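Side-chain contacts in CRISPR-associated endonuclease Cas1 (Thermotoga maritima, PDB 4XTK), which probably cuts double-stranded DNA, using magnesium or manganese ions, as part of the CRISPR adaptive immune system of the bacterium: residues 74-79 with 207-212; 98-103 with 220-225; 128-133 with 167-172; 198-203 with 237-242. All blocks are in the same frame, centred on the assembly; numbering follows the deposited sequence.

Interaction 1 (74-79 with 207-212)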
loop_
_atom_site.group_PDB
_atom_site.type_symbol
_atom_site.label_atom_id
_atom_site.label_comp_id
_atom_site.label_asym_id
_atom_site.label_seq_id
_atom_site.Cartn_x
_atom_site.Cartn_y
_atom_site.Cartn_z
ATOM N N GLU E 74 -5.159 -17.668 4.920
ATOM C CA GLU E 74 -4.214 -18.169 3.923
ATOM C C GLU E 74 -2.931 -17.335 3.827
ATOM O O GLU E 74 -2.014 -17.690 3.087
ATOM C CB GLU E 74 -4.870 -18.240 2.543
ATOM C CG GLU E 74 -5.974 -19.278 2.415
ATOM C CD GLU E 74 -7.328 -18.741 2.827
ATOM O OE1 GLU E 74 -7.395 -17.582 3.288
ATOM O OE2 GLU E 74 -8.328 -19.474 2.681
ATOM N N GLY E 75 -2.871 -16.224 4.552
ATOM C CA GLY E 75 -1.658 -15.432 4.599
ATOM C C GLY E 75 -1.667 -14.322 3.571
ATOM O O GLY E 75 -0.626 -13.760 3.233
ATOM N N TYR E 76 -2.854 -14.010 3.065
ATOM C CA TYR E 76 -3.000 -12.924 2.118
ATOM C C TYR E 76 -3.137 -11.615 2.871
ATOM O O TYR E 76 -3.792 -11.546 3.913
ATOM C CB TYR E 76 -4.202 -13.146 1.199
ATOM C CG TYR E 76 -4.171 -12.261 -0.024
ATOM C CD1 TYR E 76 -3.180 -12.417 -0.990
ATOM C CD2 TYR E 76 -5.126 -11.273 -0.218
ATOM C CE1 TYR E 76 -3.138 -11.612 -2.112
ATOM C CE2 TYR E 76 -5.095 -10.464 -1.340
ATOM C CZ TYR E 76 -4.098 -10.634 -2.282
ATOM O OH TYR E 76 -4.062 -9.827 -3.399
ATOM N N TYR E 77 -2.529 -10.574 2.316
ATOM C CA TYR E 77 -2.404 -9.289 2.975
ATOM C C TYR E 77 -3.711 -8.512 2.889
ATOM O O TYR E 77 -4.222 -8.269 1.798
ATOM C CB TYR E 77 -1.247 -8.526 2.332
ATOM C CG TYR E 77 -1.139 -7.079 2.710
ATOM C CD1 TYR E 77 -0.768 -6.699 3.997
ATOM C CD2 TYR E 77 -1.377 -6.088 1.774
ATOM C CE1 TYR E 77 -0.667 -5.367 4.345
ATOM C CE2 TYR E 77 -1.275 -4.756 2.109
ATOM C CZ TYR E 77 -0.918 -4.398 3.391
ATOM O OH TYR E 77 -0.817 -3.062 3.709
ATOM N N VAL E 78 -4.304 -8.216 4.044
ATOM C CA VAL E 78 -5.531 -7.424 4.080
ATOM C C VAL E 78 -5.288 -5.913 4.162
ATOM O O VAL E 78 -6.064 -5.125 3.619
ATOM C CB VAL E 78 -6.463 -7.880 5.232
ATOM C CG1 VAL E 78 -6.657 -9.383 5.166
ATOM C CG2 VAL E 78 -5.922 -7.482 6.577
ATOM N N GLY E 79 -4.227 -5.510 4.854
ATOM C CA GLY E 79 -3.966 -4.100 5.096
ATOM C C GLY E 79 -3.002 -3.817 6.240
ATOM O O GLY E 79 -2.560 -4.723 6.943
ATOM N N LEU E 207 3.410 -13.484 -0.845
ATOM C CA LEU E 207 4.724 -13.484 -0.216
ATOM C C LEU E 207 5.465 -12.168 -0.463
ATOM O O LEU E 207 6.221 -11.707 0.394
ATOM C CB LEU E 207 5.558 -14.674 -0.705
ATOM C CG LEU E 207 5.094 -16.034 -0.162
ATOM C CD1 LEU E 207 5.993 -17.158 -0.647
ATOM C CD2 LEU E 207 4.995 -16.041 1.373
ATOM N N ILE E 208 5.241 -11.563 -1.628
ATOM C CA ILE E 208 5.836 -10.270 -1.932
ATOM C C ILE E 208 5.284 -9.207 -0.974
ATOM O O ILE E 208 6.021 -8.355 -0.478
ATOM C CB ILE E 208 5.583 -9.852 -3.399
ATOM C CG1 ILE E 208 6.361 -10.759 -4.365
ATOM C CG2 ILE E 208 5.998 -8.400 -3.628
ATOM C CD1 ILE E 208 6.057 -10.494 -5.849
ATOM N N TYR E 209 3.987 -9.280 -0.692
ATOM C CA TYR E 209 3.359 -8.368 0.257
ATOM C C TYR E 209 3.946 -8.513 1.658
ATOM O O TYR E 209 3.740 -7.655 2.513
ATOM C CB TYR E 209 1.848 -8.600 0.316
ATOM C CG TYR E 209 1.045 -7.923 -0.779
ATOM C CD1 TYR E 209 1.273 -6.597 -1.120
ATOM C CD2 TYR E 209 0.038 -8.614 -1.458
ATOM C CE1 TYR E 209 0.536 -5.981 -2.105
ATOM C CE2 TYR E 209 -0.710 -8.006 -2.448
ATOM C CZ TYR E 209 -0.459 -6.690 -2.769
ATOM O OH TYR E 209 -1.203 -6.083 -3.755
ATOM N N GLN E 210 4.662 -9.604 1.900
ATOM C CA GLN E 210 5.317 -9.801 3.187
ATOM C C GLN E 210 6.751 -9.292 3.131
ATOM O O GLN E 210 7.514 -9.484 4.070
ATOM C CB GLN E 210 5.287 -11.273 3.606
ATOM C CG GLN E 210 3.883 -11.866 3.650
ATOM C CD GLN E 210 3.862 -13.327 4.057
ATOM O OE1 GLN E 210 4.891 -13.906 4.408
ATOM N NE2 GLN E 210 2.688 -13.941 3.980
ATOM N N THR E 211 7.114 -8.665 2.015
ATOM C CA THR E 211 8.450 -8.078 1.842
ATOM C C THR E 211 8.416 -6.562 1.673
ATOM O O THR E 211 7.378 -5.920 1.844
ATOM C CB THR E 211 9.198 -8.646 0.616
ATOM O OG1 THR E 211 8.602 -8.140 -0.587
ATOM C CG2 THR E 211 9.188 -10.168 0.624
ATOM N N HIS E 212 9.578 -6.002 1.360
ATOM C CA HIS E 212 9.718 -4.574 1.103
ATOM C C HIS E 212 9.586 -4.270 -0.387
ATOM O O HIS E 212 9.759 -3.123 -0.811
ATOM C CB HIS E 212 11.065 -4.064 1.617
ATOM C CG HIS E 212 11.222 -4.156 3.100
ATOM N ND1 HIS E 212 12.418 -4.486 3.699
ATOM C CD2 HIS E 212 10.341 -3.955 4.107
ATOM C CE1 HIS E 212 12.266 -4.493 5.013
ATOM N NE2 HIS E 212 11.014 -4.172 5.286
#
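The ring of Y209 has Y77 CD2 over one face, 3.9 Å above the plane and offset toward the rim, while the hydroxyl of Y76 lies at its edge, Y76 OH being 3.9 Å from Y209 CE2. Y77 carries G79 N on one face of its own ring. These tyrosines join the two parts of the Cas1 fold: 74-79 leads into strand 77-83 of the N-terminal β domain, and 207-212 leads out of helix 188-208 of the helical domain through a type I turn from I208 to T211. The Y77 and Y209 rings meet obliquely, their centroids 5.2 Å apart and their planes at 34°. Y77 and Y209 come closest at the roots of their side chains, where Y77 CB stands 3.7 Å from Y209 CB. With its CG anti to the backbone N (chi1 169°), Y77 brings CD2 over the rim of the Y209 ring, and its hydroxyl is hydrogen-bonded to T80 OG1. The second subunit adds to the patch: its R84 packs on Y76 and Y209 and bonds to Y77 O, and the β sheet runs on into that chain through G79. Beside the rings, the extended chain of Q210 reaches back to the loop before the strand. Its amide makes a weak hydrogen bond from Q210 NE2 to G75 O, at 3.4 Å and with an N-H...O angle of 141°.

Interaction 2 (98-103 with 220-225)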
loop_
_atom_site.group_PDB
_atom_site.type_symbol
_atom_site.label_atom_id
_atom_site.label_comp_id
_atom_site.label_asym_id
_atom_site.label_seq_id
_atom_site.Cartn_x
_atom_site.Cartn_y
_atom_site.Cartn_z
ATOM N N GLU E 98 13.898 2.701 -10.475
ATOM C CA GLU E 98 15.254 2.951 -10.919
ATOM C C GLU E 98 15.853 1.705 -11.613
ATOM O O GLU E 98 16.516 1.871 -12.633
ATOM C CB GLU E 98 16.130 3.399 -9.754
ATOM C CG GLU E 98 17.627 3.391 -10.036
ATOM C CD GLU E 98 18.461 3.452 -8.768
ATOM O OE1 GLU E 98 18.000 4.055 -7.775
ATOM O OE2 GLU E 98 19.571 2.874 -8.762
ATOM N N HIS E 99 15.625 0.462 -11.168
ATOM C CA HIS E 99 16.281 -0.553 -11.989
ATOM C C HIS E 99 15.407 -0.935 -13.185
ATOM O O HIS E 99 15.854 -1.684 -14.053
ATOM C CB HIS E 99 16.694 -1.835 -11.256
ATOM C CG HIS E 99 17.553 -1.608 -10.061
ATOM N ND1 HIS E 99 18.336 -0.481 -9.908
ATOM C CD2 HIS E 99 18.041 -2.503 -9.156
ATOM C CE1 HIS E 99 19.063 -0.600 -8.819
ATOM N NE2 HIS E 99 18.912 -1.833 -8.352
ATOM N N TYR E 100 14.177 -0.440 -13.241
ATOM C CA TYR E 100 13.386 -0.697 -14.425
ATOM C C TYR E 100 13.707 0.244 -15.605
ATOM O O TYR E 100 13.851 -0.215 -16.738
ATOM C CB TYR E 100 11.904 -0.614 -14.098
ATOM C CG TYR E 100 11.030 -1.047 -15.252
ATOM C CD1 TYR E 100 10.742 -2.390 -15.462
ATOM C CD2 TYR E 100 10.509 -0.115 -16.147
ATOM C CE1 TYR E 100 9.955 -2.792 -16.516
ATOM C CE2 TYR E 100 9.715 -0.515 -17.210
ATOM C CZ TYR E 100 9.442 -1.853 -17.385
ATOM O OH TYR E 100 8.653 -2.257 -18.436
ATOM N N ILE E 101 13.820 1.545 -15.351
ATOM C CA ILE E 101 13.957 2.512 -16.439
ATOM C C ILE E 101 15.380 2.548 -16.983
ATOM O O ILE E 101 15.635 3.088 -18.060
ATOM C CB ILE E 101 13.559 3.929 -15.996
ATOM C CG1 ILE E 101 14.572 4.477 -14.987
ATOM C CG2 ILE E 101 12.147 3.935 -15.425
ATOM C CD1 ILE E 101 14.301 5.894 -14.558
ATOM N N ASN E 102 16.304 1.967 -16.230
ATOM C CA ASN E 102 17.667 1.771 -16.698
ATOM C C ASN E 102 17.748 0.407 -17.359
ATOM O O ASN E 102 17.627 -0.612 -16.681
ATOM C CB ASN E 102 18.653 1.857 -15.536
ATOM C CG ASN E 102 20.095 1.749 -15.981
ATOM O OD1 ASN E 102 20.523 0.720 -16.504
ATOM N ND2 ASN E 102 20.860 2.810 -15.761
ATOM N N GLN E 103 17.958 0.385 -18.671
ATOM C CA GLN E 103 17.848 -0.859 -19.430
ATOM C C GLN E 103 18.905 -1.875 -19.021
ATOM O O GLN E 103 18.676 -3.082 -19.095
ATOM C CB GLN E 103 17.948 -0.585 -20.930
ATOM N N LEU E 220 11.384 -9.016 -16.188
ATOM C CA LEU E 220 11.227 -9.866 -17.365
ATOM C C LEU E 220 9.924 -9.520 -18.089
ATOM O O LEU E 220 9.902 -9.346 -19.308
ATOM C CB LEU E 220 11.253 -11.348 -16.982
ATOM C CG LEU E 220 11.185 -12.287 -18.191
ATOM C CD1 LEU E 220 12.319 -11.979 -19.160
ATOM C CD2 LEU E 220 11.167 -13.768 -17.793
ATOM N N HIS E 221 8.839 -9.422 -17.329
ATOM C CA HIS E 221 7.575 -8.930 -17.864
ATOM C C HIS E 221 7.584 -7.412 -17.932
ATOM O O HIS E 221 8.130 -6.741 -17.055
ATOM C CB HIS E 221 6.400 -9.413 -17.015
ATOM C CG HIS E 221 6.216 -10.895 -17.039
ATOM N ND1 HIS E 221 7.048 -11.761 -16.365
ATOM C CD2 HIS E 221 5.310 -11.673 -17.686
ATOM C CE1 HIS E 221 6.657 -13.006 -16.577
ATOM N NE2 HIS E 221 5.607 -12.975 -17.382
ATOM N N GLU E 222 6.985 -6.873 -18.985
ATOM C CA GLU E 222 6.862 -5.432 -19.124
ATOM C C GLU E 222 6.010 -4.873 -17.986
ATOM O O GLU E 222 4.973 -5.439 -17.647
ATOM C CB GLU E 222 6.250 -5.080 -20.484
ATOM C CG GLU E 222 6.416 -3.625 -20.885
ATOM C CD GLU E 222 5.575 -3.244 -22.095
ATOM O OE1 GLU E 222 4.544 -2.565 -21.911
ATOM O OE2 GLU E 222 5.945 -3.622 -23.227
ATOM N N THR E 223 6.422 -3.753 -17.407
ATOM C CA THR E 223 5.571 -3.143 -16.404
ATOM C C THR E 223 4.638 -2.225 -17.176
ATOM O O THR E 223 5.036 -1.183 -17.689
ATOM C CB THR E 223 6.363 -2.363 -15.330
ATOM O OG1 THR E 223 7.223 -3.262 -14.622
ATOM C CG2 THR E 223 5.415 -1.697 -14.326
ATOM N N ASN E 224 3.380 -2.640 -17.220
ATOM C CA ASN E 224 2.354 -2.055 -18.065
ATOM C C ASN E 224 1.095 -1.994 -17.219
ATOM O O ASN E 224 1.184 -2.030 -15.997
ATOM C CB ASN E 224 2.143 -2.841 -19.369
ATOM C CG ASN E 224 1.852 -4.308 -19.141
ATOM O OD1 ASN E 224 1.462 -4.716 -18.052
ATOM N ND2 ASN E 224 2.035 -5.110 -20.181
ATOM N N PHE E 225 -0.064 -1.842 -17.845
ATOM C CA PHE E 225 -1.281 -1.562 -17.092
ATOM C C PHE E 225 -1.872 -2.801 -16.431
ATOM O O PHE E 225 -2.941 -2.754 -15.825
ATOM C CB PHE E 225 -2.293 -0.880 -18.000
ATOM C CG PHE E 225 -1.981 0.561 -18.225
ATOM C CD1 PHE E 225 -0.989 0.931 -19.112
ATOM C CD2 PHE E 225 -2.642 1.546 -17.512
ATOM C CE1 PHE E 225 -0.682 2.255 -19.306
ATOM C CE2 PHE E 225 -2.340 2.874 -17.702
ATOM C CZ PHE E 225 -1.357 3.229 -18.600
#
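Y100 reaches out from the last turn of helix 93-101 and lays its ring alongside T223, so that the two side chains lie side by side, pointing opposite ways. Y100 is the residue most buried by this contact. Its CG stands anti to the backbone N (chi1 -173°), which sends the phenol across to the loop between helices 188-208 and 230-252. There the backbone N-H of T223 is donated to the phenol oxygen: T223 N lies 2.9 Å from Y100 OH, and the bond is nearly straight at 164°. T223 also approaches the ring from above. Its CB sits 4.1 Å from the Y100 centroid and 27° off the ring normal, a CH-pi contact over one face, and T223 OG1 comes to 3.4 Å from Y100 CE1. That hydroxyl has its polar partner in its own loop, at G218 N. E222 plays a smaller part: only its CG meets the phenol oxygen, 3.6 Å from Y100 OH. The second subunit closes in on both main partners, L94 of that chain packing on Y100 and G90 on T223. H221, just before E222, is by similarity a manganese ligand together with E155 and E236, and D233 holds its ND1. Because the phenol oxygen accepts a main-chain N-H, the bond ties the loop backbone to helix 93-101 two residues past H221, which is consistent with a part in holding the loop that carries this predicted ligand.

Interaction 3 (128-133 with 167-172)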
loop_
_atom_site.group_PDB
_atom_site.type_symbol
_atom_site.label_atom_id
_atom_site.label_comp_id
_atom_site.label_asym_id
_atom_site.label_seq_id
_atom_site.Cartn_x
_atom_site.Cartn_y
_atom_site.Cartn_z
ATOM N N ARG E 128 13.940 -36.626 -14.008
ATOM C CA ARG E 128 12.969 -37.570 -14.542
ATOM C C ARG E 128 13.491 -38.376 -15.733
ATOM O O ARG E 128 12.720 -39.061 -16.404
ATOM C CB ARG E 128 11.677 -36.838 -14.887
ATOM C CG ARG E 128 10.881 -36.545 -13.623
ATOM C CD ARG E 128 9.726 -35.612 -13.842
ATOM N NE ARG E 128 9.072 -35.282 -12.578
ATOM C CZ ARG E 128 8.116 -36.013 -12.015
ATOM N NH1 ARG E 128 7.690 -37.128 -12.599
ATOM N NH2 ARG E 128 7.583 -35.625 -10.864
ATOM N N LYS E 129 14.791 -38.254 -16.000
ATOM C CA LYS E 129 15.486 -39.040 -17.026
ATOM C C LYS E 129 15.008 -38.691 -18.436
ATOM O O LYS E 129 14.846 -39.565 -19.288
ATOM C CB LYS E 129 15.318 -40.541 -16.766
ATOM C CG LYS E 129 15.611 -40.975 -15.330
ATOM C CD LYS E 129 17.087 -41.235 -15.106
ATOM C CE LYS E 129 17.403 -42.717 -15.213
ATOM N N VAL E 130 14.781 -37.401 -18.661
ATOM C CA VAL E 130 14.409 -36.873 -19.967
ATOM C C VAL E 130 15.551 -36.004 -20.504
ATOM O O VAL E 130 16.213 -35.308 -19.732
ATOM C CB VAL E 130 13.103 -36.045 -19.879
ATOM C CG1 VAL E 130 12.805 -35.336 -21.194
ATOM C CG2 VAL E 130 11.938 -36.928 -19.464
ATOM N N ARG E 131 15.787 -36.047 -21.816
ATOM C CA ARG E 131 16.850 -35.249 -22.436
ATOM C C ARG E 131 16.532 -33.755 -22.399
ATOM O O ARG E 131 15.480 -33.324 -22.862
ATOM C CB ARG E 131 17.071 -35.688 -23.885
ATOM C CG ARG E 131 16.997 -37.190 -24.093
ATOM C CD ARG E 131 18.265 -37.714 -24.743
ATOM N NE ARG E 131 18.325 -37.401 -26.169
ATOM C CZ ARG E 131 19.368 -36.832 -26.766
ATOM N NH1 ARG E 131 20.440 -36.496 -26.057
ATOM N NH2 ARG E 131 19.336 -36.588 -28.068
ATOM N N ALA E 132 17.431 -32.972 -21.813
ATOM C CA ALA E 132 17.247 -31.524 -21.723
ATOM C C ALA E 132 18.049 -30.732 -22.764
ATOM O O ALA E 132 18.006 -29.501 -22.777
ATOM C CB ALA E 132 17.595 -31.045 -20.317
ATOM N N ASP E 133 18.784 -31.432 -23.625
ATOM C CA ASP E 133 19.744 -30.782 -24.523
ATOM C C ASP E 133 19.097 -29.801 -25.506
ATOM O O ASP E 133 19.737 -28.839 -25.931
ATOM C CB ASP E 133 20.553 -31.832 -25.298
ATOM C CG ASP E 133 19.684 -32.722 -26.170
ATOM O OD1 ASP E 133 18.452 -32.742 -25.973
ATOM O OD2 ASP E 133 20.237 -33.410 -27.054
ATOM N N ASP E 167 5.598 -33.833 -22.043
ATOM C CA ASP E 167 4.572 -34.725 -22.571
ATOM C C ASP E 167 5.048 -36.163 -22.775
ATOM O O ASP E 167 4.232 -37.068 -22.932
ATOM C CB ASP E 167 4.027 -34.179 -23.889
ATOM C CG ASP E 167 2.841 -33.258 -23.689
ATOM O OD1 ASP E 167 2.228 -33.307 -22.600
ATOM O OD2 ASP E 167 2.513 -32.497 -24.625
ATOM N N SER E 168 6.359 -36.384 -22.768
ATOM C CA SER E 168 6.877 -37.742 -22.910
ATOM C C SER E 168 6.763 -38.511 -21.595
ATOM O O SER E 168 6.974 -39.723 -21.553
ATOM C CB SER E 168 8.329 -37.722 -23.396
ATOM O OG SER E 168 9.187 -37.086 -22.468
ATOM N N LEU E 169 6.424 -37.799 -20.524
ATOM C CA LEU E 169 6.233 -38.411 -19.214
ATOM C C LEU E 169 4.768 -38.721 -18.935
ATOM O O LEU E 169 4.437 -39.310 -17.908
ATOM C CB LEU E 169 6.781 -37.491 -18.123
ATOM C CG LEU E 169 8.287 -37.258 -18.194
ATOM C CD1 LEU E 169 8.700 -36.173 -17.222
ATOM C CD2 LEU E 169 9.034 -38.556 -17.914
ATOM N N VAL E 170 3.894 -38.327 -19.856
ATOM C CA VAL E 170 2.459 -38.507 -19.670
ATOM C C VAL E 170 1.948 -39.743 -20.402
ATOM O O VAL E 170 2.026 -39.831 -21.624
ATOM C CB VAL E 170 1.677 -37.282 -20.154
ATOM C CG1 VAL E 170 0.188 -37.541 -20.039
ATOM C CG2 VAL E 170 2.072 -36.066 -19.357
ATOM N N SER E 171 1.422 -40.696 -19.641
ATOM C CA SER E 171 0.969 -41.962 -20.199
ATOM C C SER E 171 -0.311 -41.824 -21.025
ATOM O O SER E 171 -0.362 -42.254 -22.181
ATOM C CB SER E 171 0.760 -42.972 -19.073
ATOM O OG SER E 171 1.827 -42.900 -18.143
ATOM N N ASP E 172 -1.342 -41.231 -20.431
ATOM C CA ASP E 172 -2.614 -41.050 -21.122
ATOM C C ASP E 172 -2.549 -39.831 -22.037
ATOM O O ASP E 172 -2.362 -38.707 -21.568
ATOM C CB ASP E 172 -3.752 -40.901 -20.113
ATOM C CG ASP E 172 -5.114 -41.137 -20.730
ATOM O OD1 ASP E 172 -5.214 -41.148 -21.975
ATOM O OD2 ASP E 172 -6.090 -41.301 -19.967
#
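R128 and V130 run past L169 and S168 at a CA-to-CA spacing of about 8 Å, the pairs R128-L169 (8.2 Å) and V130-S168 (8.1 Å) being nearest, and no hydrogen bond links the two loops. What joins them is the forked side chain of L169, which is shared between two neighbours. One branch goes to the arginine, where L169 CD1 lies 3.6 Å from R128 CD and touches its aliphatic stem rather than its guanidinium. The other goes to the valine, with L169 CD2 3.7 Å from V130 CG2. V130 sets that methyl beside its backbone N and anti to its carbonyl carbon, turned to the leucine, and S168 OG, itself bonded to M165 O, flanks it. The turn that brings R128 and V130 to the same side is a Schellman motif ending helix 103-127: K129, with phi at 67°, is its C-prime residue, and V130 N bonds back to L125 O. The contact thus joins the end of helix 103-127 to the loop that follows helix 148-166. Helix 230-252 lies against both, L248 packing on R128 and L169, while N249 takes a weak hydrogen bond from R128 NH2.

Interaction 4 (198-203 with 237-242)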
loop_
_atom_site.group_PDB
_atom_site.type_symbol
_atom_site.label_atom_id
_atom_site.label_comp_id
_atom_site.label_asym_id
_atom_site.label_seq_id
_atom_site.Cartn_x
_atom_site.Cartn_y
_atom_site.Cartn_z
ATOM N N SER E 198 -1.960 -20.132 -11.912
ATOM C CA SER E 198 -2.713 -19.089 -11.232
ATOM C C SER E 198 -2.501 -19.172 -9.718
ATOM O O SER E 198 -2.282 -18.148 -9.066
ATOM C CB SER E 198 -4.199 -19.179 -11.571
ATOM O OG SER E 198 -4.842 -20.168 -10.786
ATOM N N LEU E 199 -2.539 -20.385 -9.170
ATOM C CA LEU E 199 -2.297 -20.582 -7.744
ATOM C C LEU E 199 -0.902 -20.099 -7.361
ATOM O O LEU E 199 -0.727 -19.440 -6.338
ATOM C CB LEU E 199 -2.461 -22.054 -7.352
ATOM C CG LEU E 199 -3.886 -22.603 -7.405
ATOM C CD1 LEU E 199 -3.932 -24.051 -6.926
ATOM C CD2 LEU E 199 -4.822 -21.719 -6.592
ATOM N N LEU E 200 0.085 -20.427 -8.190
ATOM C CA LEU E 200 1.469 -20.038 -7.933
ATOM C C LEU E 200 1.606 -18.513 -7.948
ATOM O O LEU E 200 2.195 -17.931 -7.036
ATOM C CB LEU E 200 2.414 -20.689 -8.957
ATOM C CG LEU E 200 3.917 -20.430 -8.818
ATOM C CD1 LEU E 200 4.374 -20.632 -7.385
ATOM C CD2 LEU E 200 4.699 -21.358 -9.724
ATOM N N TYR E 201 1.035 -17.884 -8.972
ATOM C CA TYR E 201 1.014 -16.431 -9.094
ATOM C C TYR E 201 0.472 -15.760 -7.834
ATOM O O TYR E 201 1.014 -14.759 -7.369
ATOM C CB TYR E 201 0.166 -16.004 -10.296
ATOM C CG TYR E 201 0.678 -16.484 -11.626
ATOM C CD1 TYR E 201 2.027 -16.782 -11.811
ATOM C CD2 TYR E 201 -0.188 -16.643 -12.702
ATOM C CE1 TYR E 201 2.500 -17.233 -13.041
ATOM C CE2 TYR E 201 0.275 -17.085 -13.939
ATOM C CZ TYR E 201 1.617 -17.379 -14.101
ATOM O OH TYR E 201 2.075 -17.823 -15.321
ATOM N N THR E 202 -0.605 -16.314 -7.289
ATOM C CA THR E 202 -1.220 -15.753 -6.097
ATOM C C THR E 202 -0.309 -15.968 -4.900
ATOM O O THR E 202 -0.219 -15.122 -4.010
ATOM C CB THR E 202 -2.612 -16.375 -5.842
ATOM O OG1 THR E 202 -3.503 -15.946 -6.871
ATOM C CG2 THR E 202 -3.181 -15.953 -4.492
ATOM N N THR E 203 0.380 -17.102 -4.894
ATOM C CA THR E 203 1.248 -17.448 -3.787
ATOM C C THR E 203 2.432 -16.508 -3.730
ATOM O O THR E 203 2.737 -15.947 -2.672
ATOM C CB THR E 203 1.747 -18.889 -3.891
ATOM O OG1 THR E 203 0.629 -19.781 -3.804
ATOM C CG2 THR E 203 2.726 -19.193 -2.771
ATOM N N LEU E 237 10.442 -19.244 -11.954
ATOM C CA LEU E 237 11.450 -20.123 -11.383
ATOM C C LEU E 237 10.838 -21.387 -10.797
ATOM O O LEU E 237 11.473 -22.440 -10.766
ATOM C CB LEU E 237 12.238 -19.395 -10.292
ATOM C CG LEU E 237 13.412 -18.498 -10.694
ATOM C CD1 LEU E 237 12.949 -17.274 -11.467
ATOM C CD2 LEU E 237 14.202 -18.092 -9.459
ATOM N N PHE E 238 9.633 -21.251 -10.259
ATOM C CA PHE E 238 9.038 -22.324 -9.477
ATOM C C PHE E 238 7.967 -23.142 -10.191
ATOM O O PHE E 238 7.393 -24.061 -9.600
ATOM C CB PHE E 238 8.504 -21.729 -8.181
ATOM C CG PHE E 238 9.560 -21.028 -7.392
ATOM C CD1 PHE E 238 10.358 -21.733 -6.513
ATOM C CD2 PHE E 238 9.797 -19.673 -7.572
ATOM C CE1 PHE E 238 11.354 -21.098 -5.801
ATOM C CE2 PHE E 238 10.786 -19.034 -6.869
ATOM C CZ PHE E 238 11.569 -19.746 -5.982
ATOM N N LYS E 239 7.699 -22.811 -11.448
ATOM C CA LYS E 239 6.683 -23.519 -12.222
ATOM C C LYS E 239 6.963 -25.033 -12.354
ATOM O O LYS E 239 6.041 -25.845 -12.211
ATOM C CB LYS E 239 6.528 -22.874 -13.608
ATOM C CG LYS E 239 5.585 -21.678 -13.636
ATOM C CD LYS E 239 5.581 -20.962 -14.992
ATOM C CE LYS E 239 4.472 -19.909 -15.034
ATOM N NZ LYS E 239 4.414 -19.173 -16.321
ATOM N N PRO E 240 8.221 -25.423 -12.641
ATOM C CA PRO E 240 8.470 -26.870 -12.667
ATOM C C PRO E 240 8.278 -27.604 -11.331
ATOM O O PRO E 240 7.575 -28.615 -11.302
ATOM C CB PRO E 240 9.936 -26.960 -13.105
ATOM C CG PRO E 240 10.181 -25.709 -13.851
ATOM C CD PRO E 240 9.374 -24.665 -13.157
ATOM N N ALA E 241 8.861 -27.093 -10.250
ATOM C CA ALA E 241 8.897 -27.832 -8.984
ATOM C C ALA E 241 7.539 -27.870 -8.295
ATOM O O ALA E 241 7.227 -28.823 -7.581
ATOM C CB ALA E 241 9.936 -27.236 -8.050
ATOM N N VAL E 242 6.730 -26.838 -8.506
ATOM C CA VAL E 242 5.406 -26.798 -7.903
ATOM C C VAL E 242 4.333 -27.277 -8.872
ATOM O O VAL E 242 3.757 -28.346 -8.688
ATOM C CB VAL E 242 5.043 -25.385 -7.420
ATOM C CG1 VAL E 242 3.667 -25.390 -6.805
ATOM C CG2 VAL E 242 6.069 -24.891 -6.419
#
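The polar contact is a hydrogen bond from the ammonium of K239 to the phenol of Y201, with K239 NZ 2.9 Å from Y201 OH. The nitrogen comes in at the ring edge, in its plane. The lysine chain is extended beyond CG, which carries NZ out to the hydroxyl. A second partner draws on the same ammonium, since E236 OE1 makes a long, weak ion pair with K239 NZ. E236 is by similarity a manganese ligand, so the lysine stands beside the predicted manganese site; K239 would be a second-shell residue, and its bond to Y201 may help hold it there. Both segments belong to long helices of the helical domain of Cas1, 188-208 and 230-252. Their local axes pass 10.5 Å apart with 125° between the N-to-C directions, and the second helix is kinked here, where residues 239-242 form a π-type turn. The apolar contacts centre on L200, which, with CG anti to the backbone N (chi1 -178°), turns its CD2 branch to the other helix. L200 CD2 presses on the backbone between F238 and K239, reaching 3.8 Å from F238 C, and touches side chains too, at 4.1 Å from F238 CB and 4.0 Å from K239 CG. The F238 ring turns off toward L304 and I305 of helix 301-316, while L200 is also packed by A235 and V243 of helix 230-252.

Interaction 4 is the buried contact of the set, joining two helices by a leucine and a lysine-tyrosine bond. Interactions 1 and 3 lie at the surface, and interaction 2 is partly buried. Interactions 1 and 4 share helix 188-208: the chain at its C-terminal end meets the β domain through aromatic rings, its middle meets helix 230-252. Interactions 1 and 2 both touch the second subunit, whereas 3 and 4 are confined to one chain. Interactions 2 and 4 approach the predicted manganese site from different parts of the chain, one through the loop that holds H221, the other through K239 beside E236. Interaction 3, remote from that site, has no hydrogen bond across it and rests chiefly on aliphatic contact.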